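Side-chain contacts in PTS-dependent dihydroxyacetone kinase, ADP-binding subunit dhaL (PDB 3CR3), which passes a phosphoryl group from DhaM to dihydroxyacetone bound on DhaK, using a bound ADP that is cycled through ATP: residues A[9-14]-A[61-66]; A[39-44]-A[77-82]; A[146-151]-A[175-180]. One frame throughout, in Å; residues are numbered along the deposited sequence.

Interaction 1 of 3, residues A[9-14]-A[61-66]; sequences EWLGKF and SEIFKK
With chi1 at 160°, the indole of Trp-10 is carried opposite its backbone N and out toward helix 60-74, while Phe-64, with CG anti to the carbonyl carbon (chi1 -67°), leaves its helix at the flank and brings its ring round to the indole. The two aromatic side chains come together at roughly a right angle. One indole corner, CZ3 of Trp-10, reaches CE1 of Phe-64 at 3.8 Å and CZ of the same ring at 4.0 Å, so the touch is local and no stack forms. Next to it a second pair crosses at a slant: CD1 of Leu-11 rests against the branch methyl CG2 of Ile-63, also 3.8 Å away, methyl to methyl. Between the backbones there is ample distance, the nearest CA atoms (Leu-11 and Ile-63) being 9.8 Å apart, a separation bridged by side chains from both helices. The indole is also tied to a third helix, 175-191, because NE1 of Trp-10 is hydrogen-bonded to the carbonyl oxygen of Leu-183; Met-90 of helix 79-94 packs on Phe-64. No hydrogen bond or charge links the two segments. Their association therefore rests on buried hydrocarbon contact alone, with the indole N-H satisfied by Leu-183.

Interaction 2 of 3, residues A[39-44]-A[77-82]; sequences ANMARG and GASGPL. With ADP (adenosine-5'-diphosphate), chain G.
The carboxamide of Asn-40 looks two ways. Its OD1 lies in plane at the edge of the Arg-43 guanidinium, one face of which has the carbonyl oxygen of Ala-39 above it, offset toward the rim; its ND2 faces Gly-77 and the nucleotide. ND2 of Asn-40 donates a nearly straight hydrogen bond (164°) to ADP O2A at 2.8 Å. The same oxygen accepts a second bond, from OG of Ser-79 at 2.9 Å, so that two helices grip one alpha-phosphate oxygen without bonding to each other. SE of Met-41, a selenomethionine, packs 3.9 Å from the same hydroxyl, OG of Ser-79, its chain folded back at chi2 and chi3. Gly-77 leaves the space that a CB would need: one would clash with Asn-40 ND2 and ADP O3A. The next amide, Ala-78 N, binds the beta-phosphate through ADP O2B at 2.8 Å. Further on, CD1 of Leu-82 comes within 3.2 Å of adenine C4, with CD2 near C2; an alanine here removes both methyls, and the base would probably lose its apolar support on that side and be able to shift. Phosphates held by a glycine-containing turn near the start of helix 79-94, beside aspartate-bound magnesium, mark the nucleotide site of DhaL.

Interaction 3 of 3, residues A[146-151]-A[175-180]; sequences EKVVKA and PGTQSS. With ADP (adenosine-5'-diphosphate), chain G.
Val-149 meets helix 175-191 at Thr-177 and Gln-178, and the first two turns of that helix serve both nucleotide and protein. Pro-175 comes first, its ring atom CG lying 3.4 Å from ADP O3'. Gly-176 follows with the polar bond to the ribose: its N donates to ADP O3' at 2.8 Å, with an N-H...O angle of 159°. A CB at this position would run into ADP O2', so the glycine lets the ribose come close. Thr-177 turns toward helix 142-151 and divides its two branches. With chi1 -59° placing OG1 beside the backbone N, the methyl CG2 lies anti to that N and presses on CA of Val-149 at 4.0 Å, whereas OG1 is hydrogen-bonded to OD2 of Asp-174, whose OD1 holds ADP. The two segments run almost exactly antiparallel, 173° between their axes at a closest approach of 9.3 Å, as neighbouring helices do in the up-and-down helical barrel of the DhaL family. Gln-178 continues the contact by reaching around rather than straight across. Its chain bends at chi2 and lays the amide beside Val-149, so that NE2 of Gln-178 comes within 3.4 Å of CG1 of Val-149. This is van der Waals contact between an amide and a methyl; leucines and Tyr-24 of helix 22-28 pack on the glutamine from outside the pair. Ser-179 and Ser-180 take no part in the helix pair: OG of Ser-179 is hydrogen-bonded to NE2 of His-37, which binds ADP through ND1, and OG of Ser-180 to Tyr-83 OH and Trp-128 NE1.

How the interactions relate
Along the chain, interactions 1 and 2 interleave, 9-14 and 39-44 preceding 61-66 and 77-82, whereas interaction 3 opens only after both have closed. Their centres lie about 15 Å (1 to 2), about 16 Å (2 to 3) and about 21 Å (1 to 3) apart, and interactions 1 and 3 fall on opposite sides of the chain's centre. Phe-14, in the 9-14 segment of interaction 1, reaches both others: its CZ packs against CE of Met-41 at 3.8 Å, and its CE1 against the carbonyl O of Ser-179 at 3.5 Å. Interactions 2 and 3 do not touch directly but both hold ADP, one at the phosphates and adenine, the other at the ribose. An apolar bundle interior thus adjoins a nucleotide site assembled from separate helix ends.

Interaction 1 of 3, residues A[9-14]-A[61-66]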
loop_
_atom_site.group_PDB
_atom_site.type_symbol
_atom_site.label_atom_id
_atom_site.label_comp_id
_atom_site.label_asym_id
_atom_site.label_seq_id
_atom_site.Cartn_x
_atom_site.Cartn_y
_atom_site.Cartn_z
ATOM N N GLU A 9 33.676 6.585 28.145
ATOM C CA GLU A 9 34.823 6.431 27.260
ATOM C C GLU A 9 34.462 5.546 26.060
ATOM O O GLU A 9 34.769 5.893 24.923
ATOM C CB GLU A 9 36.017 5.830 28.011
ATOM C CG GLU A 9 37.300 5.707 27.162
ATOM C CD GLU A 9 38.417 4.930 27.851
ATOM O OE1 GLU A 9 38.192 4.388 28.963
ATOM O OE2 GLU A 9 39.531 4.863 27.275
ATOM N N TRP A 10 33.803 4.415 26.334
ATOM C CA TRP A 10 33.502 3.401 25.310
ATOM C C TRP A 10 32.589 3.984 24.242
ATOM O O TRP A 10 32.885 3.912 23.043
ATOM C CB TRP A 10 32.938 2.103 25.961
ATOM C CG TRP A 10 32.155 1.188 25.030
ATOM C CD1 TRP A 10 32.456 0.881 23.725
ATOM C CD2 TRP A 10 30.951 0.460 25.343
ATOM N NE1 TRP A 10 31.509 0.024 23.208
ATOM C CE2 TRP A 10 30.574 -0.250 24.174
ATOM C CE3 TRP A 10 30.148 0.350 26.489
ATOM C CZ2 TRP A 10 29.439 -1.062 24.122
ATOM C CZ3 TRP A 10 29.009 -0.457 26.436
ATOM C CH2 TRP A 10 28.668 -1.157 25.261
ATOM N N LEU A 11 31.511 4.610 24.687
ATOM C CA LEU A 11 30.533 5.197 23.786
ATOM C C LEU A 11 31.119 6.352 22.959
ATOM O O LEU A 11 30.721 6.555 21.814
ATOM C CB LEU A 11 29.272 5.631 24.552
ATOM C CG LEU A 11 28.434 4.457 25.069
ATOM C CD1 LEU A 11 27.505 4.872 26.209
ATOM C CD2 LEU A 11 27.652 3.801 23.936
ATOM N N GLY A 12 32.068 7.083 23.537
ATOM C CA GLY A 12 32.767 8.152 22.827
ATOM C C GLY A 12 33.598 7.594 21.685
ATOM O O GLY A 12 33.547 8.115 20.574
ATOM N N LYS A 13 34.361 6.533 21.969
ATOM C CA LYS A 13 35.146 5.836 20.948
ATOM C C LYS A 13 34.270 5.216 19.872
ATOM O O LYS A 13 34.637 5.229 18.707
ATOM C CB LYS A 13 36.034 4.759 21.567
ATOM C CG LYS A 13 37.245 5.308 22.313
ATOM C CD LYS A 13 38.114 4.166 22.814
ATOM C CE LYS A 13 39.382 4.701 23.467
ATOM N NZ LYS A 13 40.230 5.449 22.493
ATOM N N PHE A 14 33.125 4.655 20.274
ATOM C CA PHE A 14 32.120 4.139 19.340
ATOM C C PHE A 14 31.570 5.256 18.437
ATOM O O PHE A 14 31.567 5.120 17.216
ATOM C CB PHE A 14 30.991 3.414 20.087
ATOM C CG PHE A 14 29.866 2.954 19.194
ATOM C CD1 PHE A 14 30.105 2.070 18.132
ATOM C CD2 PHE A 14 28.572 3.391 19.413
ATOM C CE1 PHE A 14 29.067 1.648 17.307
ATOM C CE2 PHE A 14 27.515 2.961 18.601
ATOM C CZ PHE A 14 27.757 2.104 17.550
ATOM N N SER A 61 23.593 1.865 34.527
ATOM C CA SER A 61 22.204 1.685 34.085
ATOM C C SER A 61 21.608 2.983 33.524
ATOM O O SER A 61 21.019 2.967 32.443
ATOM C CB SER A 61 21.323 1.135 35.215
ATOM O OG SER A 61 19.977 1.013 34.801
ATOM N N GLU A 62 21.768 4.094 34.251
ATOM C CA GLU A 62 21.337 5.416 33.761
ATOM C C GLU A 62 21.930 5.805 32.409
ATOM O O GLU A 62 21.229 6.370 31.565
ATOM C CB GLU A 62 21.645 6.523 34.780
ATOM C CG GLU A 62 20.972 6.313 36.116
ATOM C CD GLU A 62 21.100 7.493 37.048
ATOM O OE1 GLU A 62 21.673 8.536 36.655
ATOM O OE2 GLU A 62 20.613 7.378 38.190
ATOM N N ILE A 63 23.213 5.522 32.205
ATOM C CA ILE A 63 23.849 5.812 30.911
ATOM C C ILE A 63 23.157 5.060 29.778
ATOM O O ILE A 63 22.758 5.666 28.781
ATOM C CB ILE A 63 25.352 5.488 30.889
ATOM C CG1 ILE A 63 26.046 6.125 32.105
ATOM C CG2 ILE A 63 25.973 5.939 29.551
ATOM C CD1 ILE A 63 27.502 5.732 32.295
ATOM N N PHE A 64 23.031 3.741 29.940
ATOM C CA PHE A 64 22.393 2.890 28.944
ATOM C C PHE A 64 20.951 3.334 28.645
ATOM O O PHE A 64 20.530 3.337 27.488
ATOM C CB PHE A 64 22.435 1.419 29.378
ATOM C CG PHE A 64 23.837 0.808 29.414
ATOM C CD1 PHE A 64 24.880 1.331 28.646
ATOM C CD2 PHE A 64 24.088 -0.323 30.183
ATOM C CE1 PHE A 64 26.145 0.763 28.673
ATOM C CE2 PHE A 64 25.346 -0.900 30.215
ATOM C CZ PHE A 64 26.381 -0.359 29.450
ATOM N N LYS A 65 20.204 3.717 29.684
ATOM C CA LYS A 65 18.837 4.210 29.504
ATOM C C LYS A 65 18.805 5.465 28.632
ATOM O O LYS A 65 17.928 5.606 27.779
ATOM C CB LYS A 65 18.151 4.470 30.856
ATOM C CG LYS A 65 16.685 4.918 30.716
ATOM C CD LYS A 65 15.840 4.648 31.980
ATOM C CE LYS A 65 14.387 5.154 31.788
ATOM N NZ LYS A 65 13.763 4.656 30.513
ATOM N N LYS A 66 19.771 6.359 28.849
ATOM C CA LYS A 66 19.902 7.602 28.086
ATOM C C LYS A 66 20.277 7.319 26.627
ATOM O O LYS A 66 19.794 7.992 25.699
ATOM C CB LYS A 66 20.941 8.524 28.742
ATOM C CG LYS A 66 21.139 9.892 28.062
ATOM C CD LYS A 66 19.836 10.685 27.943
ATOM C CE LYS A 66 19.500 11.461 29.223
ATOM N NZ LYS A 66 18.092 11.982 29.141
#

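Interaction 2 of 3, residues A[39-44]-A[77-82]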
loop_
_atom_site.group_PDB
_atom_site.type_symbol
_atom_site.label_atom_id
_atom_site.label_comp_id
_atom_site.label_asym_id
_atom_site.label_seq_id
_atom_site.Cartn_x
_atom_site.Cartn_y
_atom_site.Cartn_z
ATOM N N ALA A 39 24.503 7.481 7.991
ATOM C CA ALA A 39 23.801 8.727 8.332
ATOM C C ALA A 39 22.947 8.584 9.603
ATOM O O ALA A 39 23.031 9.426 10.498
ATOM C CB ALA A 39 22.924 9.149 7.172
ATOM N N ASN A 40 22.137 7.515 9.657
ATOM C CA ASN A 40 21.269 7.168 10.792
ATOM C C ASN A 40 22.053 7.074 12.105
ATOM O O ASN A 40 21.707 7.716 13.106
ATOM C CB ASN A 40 20.592 5.802 10.549
ATOM C CG ASN A 40 19.346 5.876 9.647
ATOM O OD1 ASN A 40 18.843 6.951 9.323
ATOM N ND2 ASN A 40 18.832 4.704 9.265
HETATM N N MSE A 41 23.096 6.243 12.089
HETATM C CA MSE A 41 23.959 6.030 13.244
HETATM C C MSE A 41 24.774 7.269 13.646
HETATM O O MSE A 41 25.019 7.475 14.840
HETATM C CB MSE A 41 24.888 4.836 13.013
HETATM C CG MSE A 41 24.166 3.476 12.893
HETATM SE SE MSE A 41 23.047 3.019 14.439
HETATM C CE MSE A 41 24.523 2.764 15.710
ATOM N N ALA A 42 25.215 8.058 12.660
ATOM C CA ALA A 42 25.977 9.282 12.930
ATOM C C ALA A 42 25.149 10.289 13.703
ATOM O O ALA A 42 25.615 10.843 14.702
ATOM C CB ALA A 42 26.514 9.905 11.657
ATOM N N ARG A 43 23.926 10.502 13.231
ATOM C CA ARG A 43 22.924 11.338 13.903
ATOM C C ARG A 43 22.659 10.835 15.324
ATOM O O ARG A 43 22.797 11.577 16.301
ATOM C CB ARG A 43 21.636 11.306 13.084
ATOM C CG ARG A 43 20.457 12.098 13.627
ATOM C CD ARG A 43 19.365 12.229 12.552
ATOM N NE ARG A 43 19.900 12.732 11.280
ATOM C CZ ARG A 43 19.940 12.048 10.130
ATOM N NH1 ARG A 43 19.457 10.816 10.053
ATOM N NH2 ARG A 43 20.462 12.617 9.043
ATOM N N GLY A 44 22.303 9.560 15.431
ATOM C CA GLY A 44 21.940 8.978 16.707
ATOM C C GLY A 44 23.049 9.044 17.737
ATOM O O GLY A 44 22.792 9.316 18.910
ATOM N N GLY A 77 15.402 4.698 11.151
ATOM C CA GLY A 77 15.341 3.355 10.579
ATOM C C GLY A 77 15.311 2.253 11.627
ATOM O O GLY A 77 15.281 2.524 12.837
ATOM N N ALA A 78 15.331 1.013 11.149
ATOM C CA ALA A 78 15.284 -0.190 11.983
ATOM C C ALA A 78 16.345 -0.201 13.080
ATOM O O ALA A 78 16.107 -0.685 14.177
ATOM C CB ALA A 78 15.425 -1.443 11.106
ATOM N N SER A 79 17.515 0.344 12.791
ATOM C CA SER A 79 18.597 0.359 13.784
ATOM C C SER A 79 18.215 1.103 15.081
ATOM O O SER A 79 18.789 0.839 16.139
ATOM C CB SER A 79 19.866 0.948 13.163
ATOM O OG SER A 79 19.598 2.266 12.702
ATOM N N GLY A 80 17.255 2.025 14.997
ATOM C CA GLY A 80 16.756 2.746 16.183
ATOM C C GLY A 80 16.064 1.849 17.211
ATOM O O GLY A 80 16.567 1.691 18.340
ATOM N N PRO A 81 14.901 1.272 16.851
ATOM C CA PRO A 81 14.280 0.275 17.725
ATOM C C PRO A 81 15.232 -0.853 18.145
ATOM O O PRO A 81 15.111 -1.366 19.261
ATOM C CB PRO A 81 13.136 -0.302 16.883
ATOM C CG PRO A 81 12.945 0.606 15.748
ATOM C CD PRO A 81 14.096 1.544 15.641
ATOM N N LEU A 82 16.167 -1.227 17.279
ATOM C CA LEU A 82 17.063 -2.358 17.583
ATOM C C LEU A 82 18.151 -2.045 18.615
ATOM O O LEU A 82 18.241 -2.704 19.653
ATOM C CB LEU A 82 17.687 -2.931 16.298
ATOM C CG LEU A 82 16.700 -3.568 15.315
ATOM C CD1 LEU A 82 17.383 -3.703 13.957
ATOM C CD2 LEU A 82 16.194 -4.896 15.806
HETATM P PB ADP G . 16.635 0.686 7.721
HETATM O O1B ADP G . 17.030 1.783 6.785
HETATM O O2B ADP G . 15.287 0.887 8.323
HETATM O O3B ADP G . 16.838 -0.715 7.142
HETATM P PA ADP G . 19.263 1.021 8.912
HETATM O O1A ADP G . 19.747 1.142 7.508
HETATM O O2A ADP G . 19.641 2.140 9.853
HETATM O O3A ADP G . 17.656 0.797 8.975
HETATM O "O5'" ADP G . 19.780 -0.371 9.547
HETATM C "C5'" ADP G . 19.857 -1.553 8.744
HETATM C "C4'" ADP G . 20.355 -2.672 9.633
HETATM O "O4'" ADP G . 19.394 -3.019 10.638
HETATM C "C3'" ADP G . 20.619 -3.961 8.874
HETATM O "O3'" ADP G . 21.941 -3.921 8.336
HETATM C "C2'" ADP G . 20.438 -5.046 9.933
HETATM O "O2'" ADP G . 21.658 -5.392 10.591
HETATM C "C1'" ADP G . 19.552 -4.391 10.985
HETATM N N9 ADP G . 18.216 -5.012 10.966
HETATM C C8 ADP G . 17.233 -4.685 10.099
HETATM N N7 ADP G . 16.138 -5.423 10.337
HETATM C C5 ADP G . 16.427 -6.243 11.366
HETATM C C6 ADP G . 15.706 -7.289 12.113
HETATM N N6 ADP G . 14.430 -7.568 11.784
HETATM N N1 ADP G . 16.354 -7.912 13.122
HETATM C C2 ADP G . 17.623 -7.612 13.462
HETATM N N3 ADP G . 18.333 -6.682 12.822
HETATM C C4 ADP G . 17.800 -5.981 11.781
#

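Interaction 3 of 3, residues A[146-151]-A[175-180]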
loop_
_atom_site.group_PDB
_atom_site.type_symbol
_atom_site.label_atom_id
_atom_site.label_comp_id
_atom_site.label_asym_id
_atom_site.label_seq_id
_atom_site.Cartn_x
_atom_site.Cartn_y
_atom_site.Cartn_z
ATOM N N GLU A 146 35.924 -8.915 12.900
ATOM C CA GLU A 146 36.081 -8.681 11.468
ATOM C C GLU A 146 35.721 -9.924 10.638
ATOM O O GLU A 146 35.137 -9.806 9.566
ATOM C CB GLU A 146 37.492 -8.172 11.158
ATOM C CG GLU A 146 37.780 -7.907 9.673
ATOM C CD GLU A 146 36.824 -6.891 9.045
ATOM O OE1 GLU A 146 36.161 -6.119 9.792
ATOM O OE2 GLU A 146 36.743 -6.862 7.800
ATOM N N LYS A 147 36.054 -11.105 11.156
ATOM C CA LYS A 147 35.664 -12.369 10.528
ATOM C C LYS A 147 34.142 -12.455 10.322
ATOM O O LYS A 147 33.686 -12.811 9.240
ATOM C CB LYS A 147 36.190 -13.557 11.362
ATOM C CG LYS A 147 35.838 -14.935 10.833
ATOM C CD LYS A 147 36.435 -16.079 11.694
ATOM C CE LYS A 147 35.539 -16.453 12.897
ATOM N NZ LYS A 147 36.310 -17.106 14.027
ATOM N N VAL A 148 33.367 -12.142 11.360
ATOM C CA VAL A 148 31.897 -12.168 11.273
ATOM C C VAL A 148 31.346 -11.145 10.273
ATOM O O VAL A 148 30.402 -11.438 9.532
ATOM C CB VAL A 148 31.233 -11.982 12.664
ATOM C CG1 VAL A 148 29.684 -12.034 12.556
ATOM C CG2 VAL A 148 31.730 -13.050 13.626
ATOM N N VAL A 149 31.935 -9.950 10.261
ATOM C CA VAL A 149 31.553 -8.911 9.309
ATOM C C VAL A 149 31.741 -9.387 7.860
ATOM O O VAL A 149 30.844 -9.253 7.026
ATOM C CB VAL A 149 32.384 -7.611 9.534
ATOM C CG1 VAL A 149 32.133 -6.588 8.408
ATOM C CG2 VAL A 149 32.088 -7.019 10.905
ATOM N N LYS A 150 32.905 -9.952 7.567
ATOM C CA LYS A 150 33.172 -10.456 6.227
ATOM C C LYS A 150 32.241 -11.612 5.884
ATOM O O LYS A 150 31.767 -11.711 4.754
ATOM C CB LYS A 150 34.630 -10.899 6.085
ATOM C CG LYS A 150 35.603 -9.770 5.875
ATOM C CD LYS A 150 36.961 -10.307 5.497
ATOM C CE LYS A 150 37.940 -9.173 5.211
ATOM N NZ LYS A 150 37.720 -8.562 3.854
ATOM N N ALA A 151 31.984 -12.470 6.869
ATOM C CA ALA A 151 31.110 -13.630 6.691
ATOM C C ALA A 151 29.676 -13.222 6.393
ATOM O O ALA A 151 28.928 -13.992 5.767
ATOM C CB ALA A 151 31.167 -14.557 7.919
ATOM N N PRO A 175 25.229 -3.747 6.725
ATOM C CA PRO A 175 25.639 -2.528 7.440
ATOM C C PRO A 175 25.483 -2.553 8.985
ATOM O O PRO A 175 26.379 -2.098 9.673
ATOM C CB PRO A 175 24.777 -1.416 6.808
ATOM C CG PRO A 175 23.708 -2.085 6.053
ATOM C CD PRO A 175 24.179 -3.490 5.717
ATOM N N GLY A 176 24.372 -3.063 9.506
ATOM C CA GLY A 176 24.184 -3.211 10.940
ATOM C C GLY A 176 25.234 -4.104 11.588
ATOM O O GLY A 176 25.648 -3.851 12.720
ATOM N N THR A 177 25.630 -5.175 10.887
ATOM C CA THR A 177 26.691 -6.065 11.357
ATOM C C THR A 177 27.994 -5.278 11.519
ATOM O O THR A 177 28.693 -5.434 12.518
ATOM C CB THR A 177 26.865 -7.281 10.426
ATOM O OG1 THR A 177 25.632 -8.014 10.364
ATOM C CG2 THR A 177 27.965 -8.228 10.931
ATOM N N GLN A 178 28.306 -4.437 10.535
ATOM C CA GLN A 178 29.484 -3.580 10.592
ATOM C C GLN A 178 29.404 -2.548 11.715
ATOM O O GLN A 178 30.381 -2.336 12.436
ATOM C CB GLN A 178 29.723 -2.854 9.254
ATOM C CG GLN A 178 30.966 -1.971 9.233
ATOM C CD GLN A 178 32.250 -2.730 9.438
ATOM O OE1 GLN A 178 32.728 -2.891 10.570
ATOM N NE2 GLN A 178 32.820 -3.217 8.351
ATOM N N SER A 179 28.266 -1.885 11.852
ATOM C CA SER A 179 28.170 -0.899 12.921
ATOM C C SER A 179 28.270 -1.631 14.276
ATOM O O SER A 179 28.916 -1.156 15.181
ATOM C CB SER A 179 26.907 -0.031 12.782
ATOM O OG SER A 179 25.734 -0.834 12.880
ATOM N N SER A 180 27.706 -2.829 14.388
ATOM C CA SER A 180 27.875 -3.599 15.633
ATOM C C SER A 180 29.318 -4.027 15.913
ATOM O O SER A 180 29.712 -4.123 17.073
ATOM C CB SER A 180 26.919 -4.791 15.723
ATOM O OG SER A 180 25.585 -4.369 15.967
HETATM P PB ADP G . 16.635 0.686 7.721
HETATM O O1B ADP G . 17.030 1.783 6.785
HETATM O O2B ADP G . 15.287 0.887 8.323
HETATM O O3B ADP G . 16.838 -0.715 7.142
HETATM P PA ADP G . 19.263 1.021 8.912
HETATM O O1A ADP G . 19.747 1.142 7.508
HETATM O O2A ADP G . 19.641 2.140 9.853
HETATM O O3A ADP G . 17.656 0.797 8.975
HETATM O "O5'" ADP G . 19.780 -0.371 9.547
HETATM C "C5'" ADP G . 19.857 -1.553 8.744
HETATM C "C4'" ADP G . 20.355 -2.672 9.633
HETATM O "O4'" ADP G . 19.394 -3.019 10.638
HETATM C "C3'" ADP G . 20.619 -3.961 8.874
HETATM O "O3'" ADP G . 21.941 -3.921 8.336
HETATM C "C2'" ADP G . 20.438 -5.046 9.933
HETATM O "O2'" ADP G . 21.658 -5.392 10.591
HETATM C "C1'" ADP G . 19.552 -4.391 10.985
HETATM N N9 ADP G . 18.216 -5.012 10.966
HETATM C C8 ADP G . 17.233 -4.685 10.099
HETATM N N7 ADP G . 16.138 -5.423 10.337
HETATM C C5 ADP G . 16.427 -6.243 11.366
HETATM C C6 ADP G . 15.706 -7.289 12.113
HETATM N N6 ADP G . 14.430 -7.568 11.784
HETATM N N1 ADP G . 16.354 -7.912 13.122
HETATM C C2 ADP G . 17.623 -7.612 13.462
HETATM N N3 ADP G . 18.333 -6.682 12.822
HETATM C C4 ADP G . 17.800 -5.981 11.781
#